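Histidinol dehydrogenase (Elizabethkingia anophelis NUHP1, PDB 6AN0) probably catalyses the last step of L-histidine biosynthesis, the two successive NAD-dependent oxidations of L-histidinol through L-histidinaldehyde to L-histidine, as a zinc-containing enzyme. Local coordinates at residues A[25-30]-A[306-311]; A[32-37]-A[217-222]; A[370-375]-A[383-388]. One frame throughout, in Å; residues are numbered along the deposited sequence.

How the interactions relate
From the N terminus, strand 10-13 takes the edge of the six-stranded parallel sheet, and the loop after helix 20-23 and the start of helix 35-48 supply the first segments of two contacts in quick succession. Interaction 1 ties residues 25-30 to the start of strand 310-313 and closes the longest loop. Nested inside it, interaction 2 packs the start of helix 35-48 against helix 218-227; K30 and Q218 touch, linking the two. The loop thus joins the parallel-sheet part of the chain to the part built round the mixed sheet. Interaction 3 follows in series, a short turn-back within the loop before strand 391-399, about 23 Å, centre to centre, from each of the others.

Interaction 1. Residues A[25-30]-A[306-311]; sequences QRPVQK and LLQSRG
Q25 uses its backbone carbonyl to meet R310 at the entry to strand 310-313, next to edge strand 10-13 in the parallel six-stranded sheet of this ALDH-like fold. R310 reaches it with a chain extended from CG to NE, and its NH1 donates to Q25 O over 2.9 Å in a nearly straight bond (164°). The oxygen lies at the edge of the guanidinium, close to its plane, where NH2 adds a weak second bond. An arginine suits this place because it is long enough to span from the strand to the loop, and its several N-H groups can grip a bare backbone carbonyl. Q25 O also accepts from Q271 on strand 271-276, while the Q25 amide turns off to K21 O.

R26 points away from the contact; its guanidinium forms a salt bridge with E242 and a cation-pi pair with Y327. P27 turns back toward the turn after helix 299-307 and lays its ring obliquely against Q308. Proline has no backbone N-H to satisfy and offers a compact apolar surface, against which the glutamine side chain packs loosely. The bend at chi2 (-82°) brings the amide end of Q308 to the ring, OE1 3.7 Å from P27 CB.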
loop_
_atom_site.group_PDB
_atom_site.type_symbol
_atom_site.label_atom_id
_atom_site.label_comp_id
_atom_site.label_asym_id
_atom_site.label_seq_id
_atom_site.Cartn_x
_atom_site.Cartn_y
_atom_site.Cartn_z
ATOM N N GLN A 25 6.297 18.272 -16.244
ATOM C CA GLN A 25 4.859 18.315 -16.005
ATOM C C GLN A 25 4.094 17.418 -16.973
ATOM O O GLN A 25 4.297 17.475 -18.192
ATOM C CB GLN A 25 4.353 19.752 -16.122
ATOM C CG GLN A 25 4.949 20.688 -15.099
ATOM C CD GLN A 25 4.564 20.312 -13.687
ATOM O OE1 GLN A 25 3.483 19.767 -13.448
ATOM N NE2 GLN A 25 5.452 20.591 -12.739
ATOM N N ARG A 26 3.204 16.592 -16.430
ATOM C CA ARG A 26 2.239 15.904 -17.263
ATOM C C ARG A 26 1.212 16.910 -17.779
ATOM O O ARG A 26 1.113 18.026 -17.261
ATOM C CB ARG A 26 1.544 14.790 -16.481
ATOM C CG ARG A 26 2.318 13.476 -16.441
ATOM C CD ARG A 26 3.545 13.586 -15.554
ATOM N NE ARG A 26 4.140 12.278 -15.283
ATOM C CZ ARG A 26 5.211 12.100 -14.518
ATOM N NH1 ARG A 26 5.799 13.155 -13.965
ATOM N NH2 ARG A 26 5.698 10.876 -14.314
ATOM N N PRO A 27 0.463 16.554 -18.824
ATOM C CA PRO A 27 -0.664 17.402 -19.225
ATOM C C PRO A 27 -1.684 17.483 -18.099
ATOM O O PRO A 27 -1.840 16.549 -17.307
ATOM C CB PRO A 27 -1.233 16.695 -20.463
ATOM C CG PRO A 27 -0.641 15.310 -20.447
ATOM C CD PRO A 27 0.675 15.429 -19.754
ATOM N N VAL A 28 -2.360 18.633 -18.012
ATOM C CA VAL A 28 -3.351 18.826 -16.961
ATOM C C VAL A 28 -4.455 17.791 -17.119
ATOM O O VAL A 28 -4.715 17.289 -18.220
ATOM C CB VAL A 28 -3.925 20.254 -16.995
ATOM C CG1 VAL A 28 -2.839 21.278 -16.696
ATOM C CG2 VAL A 28 -4.556 20.532 -18.339
ATOM N N GLN A 29 -5.085 17.435 -16.000
ATOM C CA GLN A 29 -6.217 16.523 -15.999
ATOM C C GLN A 29 -7.511 17.287 -15.748
ATOM O O GLN A 29 -7.502 18.439 -15.313
ATOM C CB GLN A 29 -6.043 15.429 -14.943
ATOM C CG GLN A 29 -4.827 14.558 -15.185
ATOM C CD GLN A 29 -4.795 13.343 -14.285
ATOM O OE1 GLN A 29 -5.396 12.313 -14.593
ATOM N NE2 GLN A 29 -4.094 13.455 -13.166
ATOM N N LYS A 30 -8.629 16.625 -16.038
ATOM C CA LYS A 30 -9.941 17.227 -15.833
ATOM C C LYS A 30 -10.194 17.477 -14.348
ATOM O O LYS A 30 -9.866 16.648 -13.495
ATOM C CB LYS A 30 -11.029 16.321 -16.412
ATOM C CG LYS A 30 -11.457 16.683 -17.819
ATOM C CD LYS A 30 -12.126 15.518 -18.539
ATOM C CE LYS A 30 -13.245 16.029 -19.438
ATOM N NZ LYS A 30 -13.449 15.258 -20.697
ATOM N N LEU A 306 1.256 13.155 -28.830
ATOM C CA LEU A 306 2.544 13.765 -29.152
ATOM C C LEU A 306 2.533 15.275 -28.940
ATOM O O LEU A 306 3.589 15.873 -28.705
ATOM C CB LEU A 306 2.949 13.434 -30.587
ATOM C CG LEU A 306 3.394 11.982 -30.788
ATOM C CD1 LEU A 306 3.680 11.755 -32.264
ATOM C CD2 LEU A 306 4.625 11.662 -29.945
ATOM N N LEU A 307 1.363 15.912 -29.010
ATOM C CA LEU A 307 1.320 17.359 -28.811
ATOM C C LEU A 307 1.844 17.738 -27.433
ATOM O O LEU A 307 2.493 18.780 -27.272
ATOM C CB LEU A 307 -0.104 17.893 -28.998
ATOM C CG LEU A 307 -0.167 19.424 -29.017
ATOM C CD1 LEU A 307 0.516 19.978 -30.271
ATOM C CD2 LEU A 307 -1.617 19.949 -28.908
ATOM N N GLN A 308 1.581 16.901 -26.430
ATOM C CA GLN A 308 1.999 17.147 -25.055
ATOM C C GLN A 308 3.337 16.495 -24.722
ATOM O O GLN A 308 3.765 16.541 -23.565
ATOM C CB GLN A 308 0.931 16.642 -24.077
ATOM C CG GLN A 308 -0.513 16.897 -24.492
ATOM C CD GLN A 308 -1.003 18.308 -24.166
ATOM O OE1 GLN A 308 -0.490 18.984 -23.260
ATOM N NE2 GLN A 308 -2.016 18.754 -24.906
ATOM N N SER A 309 4.007 15.905 -25.704
ATOM C CA SER A 309 5.249 15.175 -25.495
ATOM C C SER A 309 6.456 16.072 -25.760
ATOM O O SER A 309 6.339 17.161 -26.328
ATOM C CB SER A 309 5.267 13.929 -26.385
ATOM O OG SER A 309 4.209 13.059 -26.002
ATOM N N ARG A 310 7.634 15.614 -25.318
ATOM C CA ARG A 310 8.833 16.447 -25.335
ATOM C C ARG A 310 10.050 15.613 -25.710
ATOM O O ARG A 310 10.232 14.520 -25.173
ATOM C CB ARG A 310 9.078 17.102 -23.963
ATOM C CG ARG A 310 7.859 17.792 -23.369
ATOM C CD ARG A 310 8.191 18.599 -22.131
ATOM N NE ARG A 310 7.039 19.399 -21.729
ATOM C CZ ARG A 310 6.217 19.083 -20.735
ATOM N NH1 ARG A 310 6.433 17.993 -20.014
ATOM N NH2 ARG A 310 5.187 19.872 -20.449
ATOM N N GLY A 311 10.874 16.132 -26.615
ATOM C CA GLY A 311 12.218 15.615 -26.847
ATOM C C GLY A 311 13.253 16.597 -26.321
ATOM O O GLY A 311 13.210 17.789 -26.638
#

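Interaction 2. Residues A[32-37]-A[217-222]; sequences EDLQNI and NQYVTA. With EDO (1,2-ethanediol), chain E; EDO (1,2-ethanediol), chain F.
The Y219 ring is approached obliquely by L34 CD1, and the two side chains cross at about a right angle, while Q218 CG sits 3.6 Å above one face, nearer the ring's rim than its centre. Both L34 methyls lie along the CD1-CE1 bond of the ring: CD1 is 3.7 Å from Y219 CD1, and CD2 is 3.8 Å from Y219 CE1. With CG anti to the carbonyl carbon (chi1 -61°), L34 aims this fork at helix 218-227, where CD1 also rests on the backbone carbonyl of Q218. One turn on, A222 offers a small methyl; its CB lies 4.0 Å from L34 CB and lets the chains approach closely. A branched leucine thus fills the angle between a large ring and a small alanine by apolar packing.

Both segments are helix starts. L34 is the N-cap residue of helix 35-48, preceded by D33, whose OD2 accepts from Q35 N in an Asx turn. N217, predicted to bind NAD(+), is the N-cap of helix 218-227; its OD1 takes V220 N at 3.0 Å, almost straight out from the side-chain carbonyl, and Y219 N more weakly. T221 OG1 donates to N217 O and accepts from an ethanediol probably from the crystallisation liquor. I37 and Y219 also touch I193, so helix 192-201 borders the place where helices 35-48 and 218-227 meet.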
loop_
_atom_site.group_PDB
_atom_site.type_symbol
_atom_site.label_atom_id
_atom_site.label_comp_id
_atom_site.label_asym_id
_atom_site.label_seq_id
_atom_site.Cartn_x
_atom_site.Cartn_y
_atom_site.Cartn_z
ATOM N N GLU A 32 -13.219 18.076 -12.852
ATOM C CA GLU A 32 -14.611 17.907 -12.461
ATOM C C GLU A 32 -14.694 17.290 -11.070
ATOM O O GLU A 32 -13.935 16.379 -10.731
ATOM C CB GLU A 32 -15.350 17.030 -13.473
ATOM N N ASP A 33 -15.609 17.810 -10.256
ATOM C CA ASP A 33 -15.877 17.264 -8.930
ATOM C C ASP A 33 -16.900 16.147 -9.088
ATOM O O ASP A 33 -18.072 16.407 -9.382
ATOM C CB ASP A 33 -16.398 18.345 -7.986
ATOM C CG ASP A 33 -16.373 17.908 -6.533
ATOM O OD1 ASP A 33 -16.603 18.761 -5.651
ATOM O OD2 ASP A 33 -16.095 16.717 -6.273
ATOM N N LEU A 34 -16.460 14.906 -8.897
ATOM C CA LEU A 34 -17.315 13.748 -9.101
ATOM C C LEU A 34 -17.807 13.139 -7.795
ATOM O O LEU A 34 -18.455 12.092 -7.823
ATOM C CB LEU A 34 -16.579 12.694 -9.926
ATOM C CG LEU A 34 -16.145 13.123 -11.330
ATOM C CD1 LEU A 34 -15.453 11.963 -12.056
ATOM C CD2 LEU A 34 -17.329 13.625 -12.127
ATOM N N GLN A 35 -17.538 13.778 -6.655
ATOM C CA GLN A 35 -17.865 13.152 -5.376
ATOM C C GLN A 35 -19.366 12.928 -5.226
ATOM O O GLN A 35 -19.805 11.845 -4.816
ATOM C CB GLN A 35 -17.341 13.999 -4.227
ATOM C CG GLN A 35 -17.554 13.357 -2.879
ATOM C CD GLN A 35 -16.927 14.162 -1.773
ATOM O OE1 GLN A 35 -16.925 15.391 -1.815
ATOM N NE2 GLN A 35 -16.375 13.480 -0.784
ATOM N N ASN A 36 -20.171 13.944 -5.542
ATOM C CA ASN A 36 -21.613 13.782 -5.385
ATOM C C ASN A 36 -22.135 12.735 -6.355
ATOM O O ASN A 36 -23.031 11.952 -6.016
ATOM C CB ASN A 36 -22.330 15.118 -5.592
ATOM C CG ASN A 36 -23.846 14.982 -5.507
ATOM O OD1 ASN A 36 -24.418 14.935 -4.416
ATOM N ND2 ASN A 36 -24.502 14.912 -6.664
ATOM N N ILE A 37 -21.563 12.698 -7.556
ATOM C CA ILE A 37 -21.988 11.735 -8.567
ATOM C C ILE A 37 -21.717 10.317 -8.088
ATOM O O ILE A 37 -22.588 9.443 -8.162
ATOM C CB ILE A 37 -21.292 12.044 -9.902
ATOM C CG1 ILE A 37 -21.958 13.264 -10.555
ATOM C CG2 ILE A 37 -21.293 10.841 -10.811
ATOM C CD1 ILE A 37 -21.039 14.057 -11.459
ATOM N N ASN A 217 -11.553 4.786 -16.366
ATOM C CA ASN A 217 -11.700 6.189 -16.743
ATOM C C ASN A 217 -11.833 7.077 -15.498
ATOM O O ASN A 217 -11.681 6.633 -14.354
ATOM C CB ASN A 217 -12.873 6.355 -17.711
ATOM C CG ASN A 217 -14.216 5.961 -17.103
ATOM O OD1 ASN A 217 -14.439 6.100 -15.902
ATOM N ND2 ASN A 217 -15.126 5.490 -17.949
ATOM N N GLN A 218 -12.117 8.365 -15.726
ATOM C CA GLN A 218 -12.218 9.331 -14.632
ATOM C C GLN A 218 -13.273 8.925 -13.608
ATOM O O GLN A 218 -13.108 9.174 -12.410
ATOM C CB GLN A 218 -12.543 10.723 -15.188
ATOM C CG GLN A 218 -13.789 10.763 -16.061
ATOM C CD GLN A 218 -14.180 12.173 -16.468
ATOM O OE1 GLN A 218 -14.154 13.099 -15.655
ATOM N NE2 GLN A 218 -14.544 12.341 -17.735
ATOM N N TYR A 219 -14.376 8.330 -14.059
ATOM C CA TYR A 219 -15.437 7.953 -13.128
ATOM C C TYR A 219 -15.031 6.748 -12.293
ATOM O O TYR A 219 -15.305 6.697 -11.091
ATOM C CB TYR A 219 -16.725 7.658 -13.887
ATOM C CG TYR A 219 -17.189 8.854 -14.672
ATOM C CD1 TYR A 219 -17.847 9.903 -14.044
ATOM C CD2 TYR A 219 -16.942 8.951 -16.032
ATOM C CE1 TYR A 219 -18.252 11.016 -14.755
ATOM C CE2 TYR A 219 -17.347 10.063 -16.753
ATOM C CZ TYR A 219 -17.996 11.090 -16.107
ATOM O OH TYR A 219 -18.409 12.199 -16.814
ATOM N N VAL A 220 -14.405 5.755 -12.925
ATOM C CA VAL A 220 -13.930 4.592 -12.181
ATOM C C VAL A 220 -12.859 5.015 -11.185
ATOM O O VAL A 220 -12.838 4.558 -10.031
ATOM C CB VAL A 220 -13.415 3.515 -13.159
ATOM C CG1 VAL A 220 -12.634 2.425 -12.408
ATOM C CG2 VAL A 220 -14.579 2.923 -13.949
ATOM N N THR A 221 -11.980 5.928 -11.606
ATOM C CA THR A 221 -10.900 6.392 -10.742
ATOM C C THR A 221 -11.445 7.085 -9.498
ATOM O O THR A 221 -10.986 6.830 -8.378
ATOM C CB THR A 221 -9.976 7.330 -11.535
ATOM O OG1 THR A 221 -9.338 6.597 -12.590
ATOM C CG2 THR A 221 -8.899 7.933 -10.630
ATOM N N ALA A 222 -12.421 7.982 -9.681
ATOM C CA ALA A 222 -13.015 8.675 -8.540
ATOM C C ALA A 222 -13.761 7.696 -7.642
ATOM O O ALA A 222 -13.727 7.815 -6.410
ATOM C CB ALA A 222 -13.948 9.790 -9.024
HETATM C C1 EDO E . -6.932 9.769 -15.850
HETATM O O1 EDO E . -8.161 10.266 -16.402
HETATM C C2 EDO E . -7.124 8.318 -15.429
HETATM O O2 EDO E . -8.442 8.168 -14.889
HETATM C C1 EDO F . -25.831 11.323 -1.359
HETATM O O1 EDO F . -24.893 11.461 -0.287
HETATM C C2 EDO F . -25.171 11.839 -2.629
HETATM O O2 EDO F . -24.289 12.907 -2.259
#

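Interaction 3. Residues A[370-375]-A[383-388]; sequences NHTLPT and SGVSLD
Two limbs of the loop between helix 360-365 and strand 391-399 double back on each other, held by T372 and V385. V385 N donates to T372 O over 2.9 Å, the donor almost in line with the carbonyl (174°). Their side chains lie alongside and point the same way, T372 CG2 meeting V385 CG2 at 3.7 Å; both are beta-branched, so each brings a methyl to the other, and both also touch L147 of helix 142-154.

N370 shapes the first segment through an Asx turn: its OD1 accepts from T372 N, 2.9 Å away, on a lone pair in the carbonyl plane. With CG anti to the backbone N (chi1 -153°), the side chain crosses that of V385 obliquely, its CB 3.1 Å from V385 O, and ND2 goes on to M146 O. Asparagine fits because one amide can accept within its loop and donate to the neighbouring helix.

L373 turns its CB away, but G384, with no side chain, lets L373 CD2 come to 3.8 Å from its CA. This leucine touches E330, a predicted proton acceptor, beside the probable active site. P374 CD lies 3.6 Å from G384 N, and S383 OG is hydrogen-bonded to K393 N of the second subunit.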
loop_
_atom_site.group_PDB
_atom_site.type_symbol
_atom_site.label_atom_id
_atom_site.label_comp_id
_atom_site.label_asym_id
_atom_site.label_seq_id
_atom_site.Cartn_x
_atom_site.Cartn_y
_atom_site.Cartn_z
ATOM N N ASN A 370 4.872 -7.055 -14.315
ATOM C CA ASN A 370 3.486 -6.598 -14.253
ATOM C C ASN A 370 3.329 -5.248 -14.948
ATOM O O ASN A 370 4.098 -4.322 -14.683
ATOM C CB ASN A 370 3.022 -6.476 -12.805
ATOM C CG ASN A 370 1.541 -6.664 -12.679
ATOM O OD1 ASN A 370 0.761 -5.814 -13.115
ATOM N ND2 ASN A 370 1.136 -7.806 -12.130
ATOM N N HIS A 371 2.321 -5.123 -15.813
ATOM C CA HIS A 371 2.131 -3.859 -16.517
ATOM C C HIS A 371 1.203 -2.896 -15.787
ATOM O O HIS A 371 0.952 -1.789 -16.295
ATOM C CB HIS A 371 1.667 -4.105 -17.975
ATOM C CG HIS A 371 0.214 -4.453 -18.160
ATOM N ND1 HIS A 371 -0.230 -5.144 -19.270
ATOM C CD2 HIS A 371 -0.897 -4.161 -17.437
ATOM C CE1 HIS A 371 -1.544 -5.279 -19.213
ATOM N NE2 HIS A 371 -1.973 -4.691 -18.110
ATOM N N THR A 372 0.674 -3.285 -14.620
ATOM C CA THR A 372 -0.205 -2.409 -13.831
ATOM C C THR A 372 0.692 -1.580 -12.916
ATOM O O THR A 372 1.110 -2.035 -11.844
ATOM C CB THR A 372 -1.237 -3.222 -13.056
ATOM O OG1 THR A 372 -1.934 -4.075 -13.970
ATOM C CG2 THR A 372 -2.279 -2.298 -12.429
ATOM N N LEU A 373 0.991 -0.356 -13.346
ATOM C CA LEU A 373 2.119 0.426 -12.858
ATOM C C LEU A 373 1.709 1.846 -12.491
ATOM O O LEU A 373 0.771 2.397 -13.068
ATOM C CB LEU A 373 3.215 0.494 -13.924
ATOM C CG LEU A 373 3.886 -0.825 -14.285
ATOM C CD1 LEU A 373 4.600 -0.688 -15.630
ATOM C CD2 LEU A 373 4.886 -1.177 -13.194
ATOM N N PRO A 374 2.429 2.470 -11.555
ATOM C CA PRO A 374 2.083 3.833 -11.109
ATOM C C PRO A 374 2.497 4.877 -12.136
ATOM O O PRO A 374 3.640 4.902 -12.608
ATOM C CB PRO A 374 2.884 3.996 -9.812
ATOM C CG PRO A 374 4.071 3.110 -10.017
ATOM C CD PRO A 374 3.542 1.898 -10.768
ATOM N N THR A 375 1.573 5.748 -12.456
ATOM C CA THR A 375 1.743 6.754 -13.492
ATOM C C THR A 375 1.619 8.153 -12.875
ATOM O O THR A 375 1.340 8.308 -11.680
ATOM C CB THR A 375 0.705 6.512 -14.585
ATOM O OG1 THR A 375 1.145 7.113 -15.810
ATOM C CG2 THR A 375 -0.605 7.102 -14.129
ATOM N N SER A 383 4.588 1.202 -5.864
ATOM C CA SER A 383 5.149 0.187 -6.748
ATOM C C SER A 383 4.102 -0.262 -7.759
ATOM O O SER A 383 2.905 -0.040 -7.587
ATOM C CB SER A 383 5.633 -1.050 -5.965
ATOM O OG SER A 383 6.543 -0.715 -4.929
ATOM N N GLY A 384 4.559 -0.931 -8.809
ATOM C CA GLY A 384 3.627 -1.667 -9.640
ATOM C C GLY A 384 3.004 -2.818 -8.874
ATOM O O GLY A 384 3.510 -3.259 -7.836
ATOM N N VAL A 385 1.861 -3.294 -9.370
ATOM C CA VAL A 385 1.241 -4.469 -8.757
ATOM C C VAL A 385 2.225 -5.638 -8.765
ATOM O O VAL A 385 2.963 -5.848 -9.735
ATOM C CB VAL A 385 -0.067 -4.822 -9.488
ATOM C CG1 VAL A 385 -0.592 -6.191 -9.044
ATOM C CG2 VAL A 385 -1.126 -3.744 -9.202
ATOM N N SER A 386 2.245 -6.405 -7.675
ATOM C CA SER A 386 3.084 -7.606 -7.587
ATOM C C SER A 386 2.407 -8.597 -6.650
ATOM O O SER A 386 1.284 -8.376 -6.189
ATOM C CB SER A 386 4.502 -7.260 -7.106
ATOM O OG SER A 386 4.499 -6.924 -5.717
ATOM N N LEU A 387 3.090 -9.708 -6.363
ATOM C CA LEU A 387 2.542 -10.641 -5.387
ATOM C C LEU A 387 2.248 -9.938 -4.060
ATOM O O LEU A 387 1.244 -10.243 -3.399
ATOM C CB LEU A 387 3.517 -11.804 -5.175
ATOM C CG LEU A 387 2.942 -12.944 -4.351
ATOM C CD1 LEU A 387 1.848 -13.639 -5.121
ATOM C CD2 LEU A 387 4.080 -13.899 -4.035
ATOM N N ASP A 388 3.113 -8.983 -3.667
ATOM C CA ASP A 388 2.935 -8.210 -2.435
ATOM C C ASP A 388 1.575 -7.521 -2.359
ATOM O O ASP A 388 1.090 -7.224 -1.259
ATOM C CB ASP A 388 3.990 -7.106 -2.317
ATOM C CG ASP A 388 5.419 -7.612 -2.410
ATOM O OD1 ASP A 388 5.645 -8.775 -2.797
ATOM O OD2 ASP A 388 6.323 -6.809 -2.107
#